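Local coordinates for dehydratase, IlvD/Edd family (Caulobacter crescentus, PDB 5OYN), which catalyses the dehydration of D-xylonate, and of D-gluconate with similar efficiency, to the 2-dehydro-3-deoxy sugar acids, using a [2Fe-2S] cluster and magnesium, at residues L76-A87 and G244-V255; K54-T62 and G88-V96. All blocks are in the same frame, centred on the assembly; numbering follows the deposited sequence.

Contact 1 (L76-A87 and G244-V255); sequences LVQRVRDGIRDA and GQMAYKTGQRIV
Asp86 OD2 is gripped from several directions: Tyr248 OH donates to it at 2.5 Å from within this contact, a short length not to be pressed at this resolution, and Arg85 and Lys54 of the second subunit both form salt bridges to it. The pair belongs to two neighbouring helices that cover one side of the parallel sheet in the N-terminal part of the IlvD/Edd fold. They run in roughly the same direction, crossing at -38° with their axes only 6.4 Å apart. Such closeness depends on Gly83 and Gly251, whose CA atoms lie 4.0 Å from each other; with no side chains between them, backbone packs on backbone. Weak CA-H...O contacts line this groove, one of them from Gly83 CA to Tyr248 O.

Tyr248 is the knob of the interface, lodged in a hole formed by Arg79, Asp82, Gly83 and Asp86. With its CG anti to the backbone N (chi1 177°), the ring runs out past Gly83 to the carboxylate. Asp86 OD2 meets the ring edge in plane, while the carboxylate itself stands almost perpendicular to the ring. Arg79 approaches differently. Its chain bends at chi2 and chi3, laying the guanidinium nearly parallel to the ring, 6° between planes, with Tyr248 CD1 under one face near the rim and 3.6 Å from Arg79 NH2. The in-plane edge of that guanidinium is held by Asp82, Arg79 NH1 to Asp82 OD2 being a 3.1 Å salt bridge, and NH2 has a further carboxylate partner in Glu49 of the second subunit. The side nearer the sheet is apolar: Ala247 CB touches Val80 CG2 at 3.9 Å, and Ile84 CG1 meets Ile254 CG2 at 4.0 Å. Ala247 CB also touches Arg79 CB. At the N-terminal end, Leu76 CD2 rests 3.7 Å from Gly244 CA.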
loop_
_atom_site.group_PDB
_atom_site.type_symbol
_atom_site.label_atom_id
_atom_site.label_comp_id
_atom_site.label_asym_id
_atom_site.label_seq_id
_atom_site.Cartn_x
_atom_site.Cartn_y
_atom_site.Cartn_z
ATOM N N LEU A 76 -8.473 3.303 -5.514
ATOM C CA LEU A 76 -8.777 4.488 -6.314
ATOM C C LEU A 76 -8.280 5.766 -5.672
ATOM O O LEU A 76 -8.084 6.756 -6.383
ATOM C CB LEU A 76 -10.269 4.649 -6.553
ATOM C CG LEU A 76 -11.059 3.594 -7.293
ATOM C CD1 LEU A 76 -12.526 4.015 -7.218
ATOM C CD2 LEU A 76 -10.577 3.490 -8.714
ATOM N N VAL A 77 -8.103 5.778 -4.348
ATOM C CA VAL A 77 -7.691 7.004 -3.677
ATOM C C VAL A 77 -6.410 7.541 -4.291
ATOM O O VAL A 77 -6.225 8.759 -4.375
ATOM C CB VAL A 77 -7.537 6.763 -2.165
ATOM C CG1 VAL A 77 -6.347 5.828 -1.869
ATOM C CG2 VAL A 77 -7.395 8.089 -1.442
ATOM N N GLN A 78 -5.522 6.652 -4.762
ATOM C CA GLN A 78 -4.276 7.084 -5.392
ATOM C C GLN A 78 -4.532 7.877 -6.668
ATOM O O GLN A 78 -3.811 8.839 -6.962
ATOM C CB GLN A 78 -3.385 5.875 -5.698
ATOM C CG GLN A 78 -1.876 6.182 -5.717
ATOM C CD GLN A 78 -1.461 7.303 -4.735
ATOM O OE1 GLN A 78 -0.918 8.350 -5.150
ATOM N NE2 GLN A 78 -1.715 7.083 -3.429
ATOM N N ARG A 79 -5.525 7.467 -7.459
ATOM C CA ARG A 79 -5.891 8.220 -8.652
ATOM C C ARG A 79 -6.422 9.597 -8.279
ATOM O O ARG A 79 -6.127 10.595 -8.948
ATOM C CB ARG A 79 -6.939 7.444 -9.457
ATOM C CG ARG A 79 -6.407 6.273 -10.268
ATOM C CD ARG A 79 -5.067 6.618 -10.857
ATOM N NE ARG A 79 -5.218 7.232 -12.159
ATOM C CZ ARG A 79 -4.329 8.064 -12.693
ATOM N NH1 ARG A 79 -3.210 8.371 -12.034
ATOM N NH2 ARG A 79 -4.557 8.582 -13.895
ATOM N N VAL A 80 -7.216 9.672 -7.213
ATOM C CA VAL A 80 -7.724 10.962 -6.765
ATOM C C VAL A 80 -6.580 11.872 -6.363
ATOM O O VAL A 80 -6.574 13.061 -6.700
ATOM C CB VAL A 80 -8.709 10.779 -5.603
ATOM C CG1 VAL A 80 -9.245 12.125 -5.167
ATOM C CG2 VAL A 80 -9.800 9.864 -6.012
ATOM N N ARG A 81 -5.617 11.337 -5.601
ATOM C CA ARG A 81 -4.434 12.109 -5.209
ATOM C C ARG A 81 -3.703 12.634 -6.433
ATOM O O ARG A 81 -3.269 13.792 -6.463
ATOM C CB ARG A 81 -3.488 11.249 -4.354
ATOM C CG ARG A 81 -3.943 11.096 -2.913
ATOM C CD ARG A 81 -2.907 10.430 -2.011
ATOM N NE ARG A 81 -1.942 11.404 -1.496
ATOM C CZ ARG A 81 -0.738 11.633 -2.041
ATOM N NH1 ARG A 81 -0.332 10.956 -3.118
ATOM N NH2 ARG A 81 0.074 12.536 -1.500
ATOM N N ASP A 82 -3.584 11.804 -7.466
ATOM C CA ASP A 82 -2.870 12.231 -8.656
ATOM C C ASP A 82 -3.625 13.346 -9.360
ATOM O O ASP A 82 -3.013 14.305 -9.842
ATOM C CB ASP A 82 -2.630 11.032 -9.582
ATOM C CG ASP A 82 -1.464 10.141 -9.110
ATOM O OD1 ASP A 82 -0.840 10.421 -8.049
ATOM O OD2 ASP A 82 -1.167 9.152 -9.812
ATOM N N GLY A 83 -4.959 13.257 -9.404
ATOM C CA GLY A 83 -5.738 14.323 -10.008
ATOM C C GLY A 83 -5.545 15.642 -9.287
ATOM O O GLY A 83 -5.225 16.661 -9.903
ATOM N N ILE A 84 -5.722 15.629 -7.962
ATOM C CA ILE A 84 -5.532 16.817 -7.137
ATOM C C ILE A 84 -4.162 17.444 -7.362
ATOM O O ILE A 84 -4.033 18.670 -7.452
ATOM C CB ILE A 84 -5.730 16.452 -5.659
ATOM C CG1 ILE A 84 -7.166 16.002 -5.410
ATOM C CG2 ILE A 84 -5.271 17.596 -4.758
ATOM C CD1 ILE A 84 -7.370 15.417 -4.015
ATOM N N ARG A 85 -3.113 16.621 -7.442
ATOM C CA ARG A 85 -1.770 17.188 -7.523
ATOM C C ARG A 85 -1.456 17.743 -8.907
ATOM O O ARG A 85 -0.790 18.779 -9.022
ATOM C CB ARG A 85 -0.722 16.151 -7.109
ATOM C CG ARG A 85 -0.133 16.506 -5.771
ATOM C CD ARG A 85 0.770 15.448 -5.226
ATOM N NE ARG A 85 0.666 15.373 -3.772
ATOM C CZ ARG A 85 1.211 16.253 -2.934
ATOM N NH1 ARG A 85 1.907 17.281 -3.408
ATOM N NH2 ARG A 85 1.061 16.103 -1.619
ATOM N N ASP A 86 -1.896 17.068 -9.969
ATOM C CA ASP A 86 -1.685 17.621 -11.303
ATOM C C ASP A 86 -2.346 18.978 -11.415
ATOM O O ASP A 86 -1.798 19.910 -12.018
ATOM C CB ASP A 86 -2.233 16.678 -12.378
ATOM C CG ASP A 86 -1.260 15.569 -12.732
ATOM O OD1 ASP A 86 -0.352 15.282 -11.909
ATOM O OD2 ASP A 86 -1.397 14.988 -13.835
ATOM N N ALA A 87 -3.497 19.115 -10.789
ATOM C CA ALA A 87 -4.334 20.284 -10.935
ATOM C C ALA A 87 -3.991 21.378 -9.936
ATOM O O ALA A 87 -4.526 22.489 -10.051
ATOM C CB ALA A 87 -5.807 19.864 -10.809
ATOM N N GLY A 244 -10.979 4.187 -12.494
ATOM C CA GLY A 244 -9.778 4.847 -12.019
ATOM C C GLY A 244 -9.461 6.094 -12.810
ATOM O O GLY A 244 -8.927 7.064 -12.262
ATOM N N GLN A 245 -9.778 6.091 -14.106
ATOM C CA GLN A 245 -9.712 7.325 -14.874
ATOM C C GLN A 245 -10.679 8.362 -14.323
ATOM O O GLN A 245 -10.327 9.535 -14.147
ATOM C CB GLN A 245 -10.002 7.032 -16.331
ATOM C CG GLN A 245 -8.837 6.373 -16.979
ATOM C CD GLN A 245 -9.186 5.770 -18.291
ATOM O OE1 GLN A 245 -10.357 5.539 -18.579
ATOM N NE2 GLN A 245 -8.173 5.508 -19.112
ATOM N N MET A 246 -11.906 7.945 -14.032
ATOM C CA MET A 246 -12.865 8.875 -13.465
ATOM C C MET A 246 -12.368 9.400 -12.129
ATOM O O MET A 246 -12.565 10.576 -11.798
ATOM C CB MET A 246 -14.225 8.195 -13.315
ATOM C CG MET A 246 -15.217 8.990 -12.505
ATOM S SD MET A 246 -15.843 10.388 -13.467
ATOM C CE MET A 246 -16.500 9.582 -14.925
ATOM N N ALA A 247 -11.704 8.549 -11.351
ATOM C CA ALA A 247 -11.210 8.997 -10.054
ATOM C C ALA A 247 -10.158 10.082 -10.229
ATOM O O ALA A 247 -10.123 11.051 -9.466
ATOM C CB ALA A 247 -10.656 7.815 -9.261
ATOM N N TYR A 248 -9.313 9.951 -11.254
ATOM C CA TYR A 248 -8.340 10.993 -11.570
ATOM C C TYR A 248 -9.030 12.303 -11.937
ATOM O O TYR A 248 -8.740 13.357 -11.353
ATOM C CB TYR A 248 -7.438 10.524 -12.709
ATOM C CG TYR A 248 -6.440 11.550 -13.183
ATOM C CD1 TYR A 248 -5.258 11.796 -12.468
ATOM C CD2 TYR A 248 -6.653 12.255 -14.351
ATOM C CE1 TYR A 248 -4.324 12.732 -12.908
ATOM C CE2 TYR A 248 -5.733 13.185 -14.796
ATOM C CZ TYR A 248 -4.575 13.417 -14.076
ATOM O OH TYR A 248 -3.687 14.350 -14.542
ATOM N N LYS A 249 -9.952 12.260 -12.909
ATOM C CA LYS A 249 -10.602 13.490 -13.351
ATOM C C LYS A 249 -11.389 14.144 -12.223
ATOM O O LYS A 249 -11.447 15.376 -12.141
ATOM C CB LYS A 249 -11.483 13.210 -14.561
ATOM C CG LYS A 249 -10.642 13.195 -15.845
ATOM C CD LYS A 249 -11.176 12.200 -16.862
ATOM C CE LYS A 249 -10.195 12.023 -18.031
ATOM N NZ LYS A 249 -10.346 10.715 -18.789
ATOM N N THR A 250 -11.949 13.351 -11.314
ATOM C CA THR A 250 -12.600 13.938 -10.153
ATOM C C THR A 250 -11.595 14.673 -9.279
ATOM O O THR A 250 -11.907 15.726 -8.712
ATOM C CB THR A 250 -13.331 12.865 -9.360
ATOM O OG1 THR A 250 -14.329 12.253 -10.195
ATOM C CG2 THR A 250 -14.002 13.480 -8.155
ATOM N N GLY A 251 -10.372 14.158 -9.184
ATOM C CA GLY A 251 -9.363 14.848 -8.395
ATOM C C GLY A 251 -8.940 16.161 -9.023
ATOM O O GLY A 251 -8.746 17.162 -8.328
ATOM N N GLN A 252 -8.790 16.172 -10.347
ATOM C CA GLN A 252 -8.588 17.422 -11.076
ATOM C C GLN A 252 -9.727 18.404 -10.830
ATOM O O GLN A 252 -9.499 19.585 -10.534
ATOM C CB GLN A 252 -8.466 17.128 -12.565
ATOM C CG GLN A 252 -7.059 17.087 -13.038
ATOM C CD GLN A 252 -6.976 16.620 -14.455
ATOM O OE1 GLN A 252 -7.915 16.017 -14.971
ATOM N NE2 GLN A 252 -5.855 16.904 -15.107
ATOM N N ARG A 253 -10.967 17.931 -10.945
ATOM C CA ARG A 253 -12.094 18.851 -10.909
ATOM C C ARG A 253 -12.270 19.491 -9.537
ATOM O O ARG A 253 -12.782 20.609 -9.444
ATOM C CB ARG A 253 -13.366 18.124 -11.320
ATOM C CG ARG A 253 -14.571 19.016 -11.419
ATOM C CD ARG A 253 -14.273 20.211 -12.306
ATOM N NE ARG A 253 -15.360 21.181 -12.274
ATOM C CZ ARG A 253 -15.336 22.356 -12.891
ATOM N NH1 ARG A 253 -14.272 22.717 -13.594
ATOM N NH2 ARG A 253 -16.381 23.170 -12.801
ATOM N N ILE A 254 -11.873 18.811 -8.463
ATOM C CA ILE A 254 -12.234 19.328 -7.146
ATOM C C ILE A 254 -11.395 20.544 -6.805
ATOM O O ILE A 254 -11.827 21.393 -6.022
ATOM C CB ILE A 254 -12.124 18.236 -6.061
ATOM C CG1 ILE A 254 -12.754 18.692 -4.733
ATOM C CG2 ILE A 254 -10.670 17.836 -5.826
ATOM C CD1 ILE A 254 -14.063 19.432 -4.845
ATOM N N VAL A 255 -10.198 20.674 -7.378
ATOM C CA VAL A 255 -9.441 21.885 -7.092
ATOM C C VAL A 255 -10.052 23.066 -7.846
ATOM O O VAL A 255 -10.153 24.178 -7.306
ATOM C CB VAL A 255 -7.936 21.699 -7.392
ATOM C CG1 VAL A 255 -7.405 20.439 -6.744
ATOM C CG2 VAL A 255 -7.670 21.677 -8.860
#

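Contact 2 (K54-T62 and G88-V96); sequences KPIIGIAQT and GGIPMEFPV
Phe94 turns its ring back across the neighbouring strand, covering Ile59 O and Ala60 CA with one face and meeting Gly58 CA at its edge. Its CG lies between the backbone N and the carbonyl carbon (chi1 63°), which swings the ring over 56-61. Ala60 CA stands 4.2 Å from the centroid of the Phe94 ring in a CH-pi contact, and Gly58, lacking a side chain, lets Phe94 CE2 come to 3.7 Å from its CA. On the same sheet face the Ile56 and Met92 side chains cross at a slant, Ile56 CG2 meeting Met92 CG at 3.5 Å.

These are the two parallel strands of a beta-alpha-beta unit whose crossover helix is 73-87; a Schellman motif at Gly88 ends that helix and leads into 90-95. Backbone bonds zigzag between the strands, from Ile90 N to Pro55 O at 3.0 Å through to Gln61 N on Phe94 O at 2.7 Å. The face toward the helix carries Ile59 and Pro91 side by side. Farther along it, Gln61 NE2 donates to Glu93 OE1 at 2.8 Å, with amide and carboxylate planes 70° apart: the oxygen lies near the amide plane, yet is met from above the carboxylate plane. Gln61 NE2 also donates to His73 O, while the backbone N of Glu93 donates to Asp65 OD2 of the third subunit. Beyond the paired strands, Thr62 CG2 lies alongside Val96 CG2, 3.6 Å away, and Thr62 OG1 bonds to Thr134.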
loop_
_atom_site.group_PDB
_atom_site.type_symbol
_atom_site.label_atom_id
_atom_site.label_comp_id
_atom_site.label_asym_id
_atom_site.label_seq_id
_atom_site.Cartn_x
_atom_site.Cartn_y
_atom_site.Cartn_z
ATOM N N LYS A 54 -1.798 26.681 -1.952
ATOM C CA LYS A 54 -2.656 25.719 -2.624
ATOM C C LYS A 54 -3.766 25.273 -1.668
ATOM O O LYS A 54 -3.607 25.347 -0.443
ATOM C CB LYS A 54 -1.855 24.506 -3.093
ATOM C CG LYS A 54 -0.679 24.792 -4.008
ATOM C CD LYS A 54 -0.166 23.477 -4.622
ATOM C CE LYS A 54 1.140 23.632 -5.383
ATOM N NZ LYS A 54 2.352 23.260 -4.563
ATOM N N PRO A 55 -4.907 24.823 -2.193
ATOM C CA PRO A 55 -5.978 24.366 -1.297
ATOM C C PRO A 55 -5.742 22.947 -0.795
ATOM O O PRO A 55 -5.301 22.057 -1.530
ATOM C CB PRO A 55 -7.237 24.450 -2.167
ATOM C CG PRO A 55 -6.734 24.281 -3.563
ATOM C CD PRO A 55 -5.293 24.742 -3.614
ATOM N N ILE A 56 -6.017 22.755 0.491
ATOM C CA ILE A 56 -5.995 21.430 1.097
ATOM C C ILE A 56 -7.278 20.729 0.678
ATOM O O ILE A 56 -8.371 21.143 1.073
ATOM C CB ILE A 56 -5.889 21.503 2.623
ATOM C CG1 ILE A 56 -4.721 22.394 3.059
ATOM C CG2 ILE A 56 -5.750 20.114 3.183
ATOM C CD1 ILE A 56 -3.416 22.163 2.297
ATOM N N ILE A 57 -7.150 19.669 -0.118
ATOM C CA ILE A 57 -8.292 18.883 -0.572
ATOM C C ILE A 57 -8.439 17.665 0.334
ATOM O O ILE A 57 -7.612 16.755 0.301
ATOM C CB ILE A 57 -8.144 18.458 -2.038
ATOM C CG1 ILE A 57 -7.714 19.649 -2.900
ATOM C CG2 ILE A 57 -9.463 17.858 -2.528
ATOM C CD1 ILE A 57 -8.846 20.604 -3.210
ATOM N N GLY A 58 -9.488 17.629 1.146
ATOM C CA GLY A 58 -9.797 16.416 1.867
ATOM C C GLY A 58 -10.324 15.342 0.933
ATOM O O GLY A 58 -10.947 15.623 -0.093
ATOM N N ILE A 59 -10.036 14.089 1.280
ATOM C CA ILE A 59 -10.623 12.921 0.627
ATOM C C ILE A 59 -11.244 12.091 1.745
ATOM O O ILE A 59 -10.525 11.559 2.601
ATOM C CB ILE A 59 -9.587 12.107 -0.180
ATOM C CG1 ILE A 59 -8.856 12.999 -1.180
ATOM C CG2 ILE A 59 -10.244 10.989 -0.977
ATOM C CD1 ILE A 59 -7.749 12.283 -1.917
ATOM N N ALA A 60 -12.572 12.006 1.772
ATOM C CA ALA A 60 -13.246 11.271 2.845
ATOM C C ALA A 60 -13.321 9.805 2.438
ATOM O O ALA A 60 -14.185 9.403 1.650
ATOM C CB ALA A 60 -14.616 11.855 3.150
ATOM N N GLN A 61 -12.387 9.012 2.976
ATOM C CA GLN A 61 -12.237 7.604 2.634
ATOM C C GLN A 61 -13.300 6.768 3.323
ATOM O O GLN A 61 -13.452 6.823 4.547
ATOM C CB GLN A 61 -10.856 7.109 3.047
ATOM C CG GLN A 61 -10.641 5.639 2.772
ATOM C CD GLN A 61 -10.732 5.318 1.295
ATOM O OE1 GLN A 61 -11.818 5.072 0.776
ATOM N NE2 GLN A 61 -9.590 5.338 0.605
ATOM N N THR A 62 -14.017 5.968 2.546
ATOM C CA THR A 62 -15.027 5.097 3.116
ATOM C C THR A 62 -14.689 3.622 2.997
ATOM O O THR A 62 -15.332 2.800 3.663
ATOM C CB THR A 62 -16.389 5.364 2.464
ATOM O OG1 THR A 62 -16.286 5.203 1.040
ATOM C CG2 THR A 62 -16.874 6.779 2.825
ATOM N N GLY A 88 -3.134 21.097 -8.962
ATOM C CA GLY A 88 -2.578 22.118 -8.103
ATOM C C GLY A 88 -3.070 22.197 -6.675
ATOM O O GLY A 88 -2.903 23.240 -6.055
ATOM N N GLY A 89 -3.680 21.141 -6.140
ATOM C CA GLY A 89 -4.030 21.074 -4.741
ATOM C C GLY A 89 -3.120 20.123 -3.975
ATOM O O GLY A 89 -2.210 19.485 -4.511
ATOM N N ILE A 90 -3.389 20.044 -2.679
ATOM C CA ILE A 90 -2.663 19.181 -1.758
ATOM C C ILE A 90 -3.678 18.207 -1.166
ATOM O O ILE A 90 -4.594 18.629 -0.454
ATOM C CB ILE A 90 -1.964 19.985 -0.645
ATOM C CG1 ILE A 90 -0.994 21.013 -1.238
ATOM C CG2 ILE A 90 -1.260 19.065 0.332
ATOM C CD1 ILE A 90 0.291 20.412 -1.768
ATOM N N PRO A 91 -3.573 16.909 -1.418
ATOM C CA PRO A 91 -4.578 15.983 -0.887
ATOM C C PRO A 91 -4.313 15.613 0.566
ATOM O O PRO A 91 -3.178 15.632 1.051
ATOM C CB PRO A 91 -4.456 14.764 -1.806
ATOM C CG PRO A 91 -3.070 14.839 -2.380
ATOM C CD PRO A 91 -2.512 16.216 -2.170
ATOM N N MET A 92 -5.402 15.286 1.259
ATOM C CA MET A 92 -5.401 14.845 2.656
ATOM C C MET A 92 -6.494 13.789 2.756
ATOM O O MET A 92 -7.685 14.127 2.781
ATOM C CB MET A 92 -5.685 15.984 3.633
ATOM C CG MET A 92 -4.539 16.893 3.895
ATOM S SD MET A 92 -3.390 16.229 5.099
ATOM C CE MET A 92 -2.244 17.615 5.243
ATOM N N GLU A 93 -6.100 12.525 2.806
ATOM C CA GLU A 93 -7.068 11.450 2.943
ATOM C C GLU A 93 -7.347 11.243 4.420
ATOM O O GLU A 93 -6.450 11.381 5.254
ATOM C CB GLU A 93 -6.548 10.167 2.300
ATOM C CG GLU A 93 -7.521 8.999 2.282
ATOM C CD GLU A 93 -6.814 7.694 1.923
ATOM O OE1 GLU A 93 -7.473 6.622 1.985
ATOM O OE2 GLU A 93 -5.601 7.744 1.570
ATOM N N PHE A 94 -8.598 10.951 4.743
ATOM C CA PHE A 94 -8.982 10.742 6.127
ATOM C C PHE A 94 -10.237 9.900 6.135
ATOM O O PHE A 94 -10.937 9.825 5.120
ATOM C CB PHE A 94 -9.213 12.076 6.855
ATOM C CG PHE A 94 -10.338 12.892 6.284
ATOM C CD1 PHE A 94 -11.643 12.713 6.727
ATOM C CD2 PHE A 94 -10.094 13.840 5.300
ATOM C CE1 PHE A 94 -12.676 13.459 6.193
ATOM C CE2 PHE A 94 -11.130 14.590 4.764
ATOM C CZ PHE A 94 -12.416 14.397 5.212
ATOM N N PRO A 95 -10.535 9.237 7.244
ATOM C CA PRO A 95 -11.656 8.297 7.249
ATOM C C PRO A 95 -12.912 8.866 7.877
ATOM O O PRO A 95 -12.889 9.951 8.476
ATOM C CB PRO A 95 -11.109 7.135 8.079
ATOM C CG PRO A 95 -10.207 7.799 9.077
ATOM C CD PRO A 95 -9.697 9.085 8.449
ATOM N N VAL A 96 -14.009 8.124 7.739
ATOM C CA VAL A 96 -15.269 8.412 8.396
ATOM C C VAL A 96 -15.736 7.148 9.109
ATOM O O VAL A 96 -15.135 6.085 8.988
ATOM C CB VAL A 96 -16.347 8.918 7.411
ATOM C CG1 VAL A 96 -15.993 10.304 6.929
ATOM C CG2 VAL A 96 -16.486 7.966 6.237
#

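In the fold
Contact 2 lies within the parallel sheet and contact 1 in the helical layer on it. Helix 73-87 joins the two strands of contact 2 in sequence and is itself half of contact 1. Ile84 and Ile254 both press on Ile57, so the helix pair and strand 56-61 share one apolar core, and Ile84 O probably accepts a bond from Gly89 N. Both contacts are largely buried, but each reaches a subunit boundary: the charged side chains of contact 1 face the second subunit, strand 90-95 chiefly the third. Contact 2 depends on regular backbone bonding, contact 1 on glycine-mediated helix packing and side-chain charges. From the cluster ligand Cys69, the side chain of Thr62 is about 8 Å away, that of Leu76 about 12 Å.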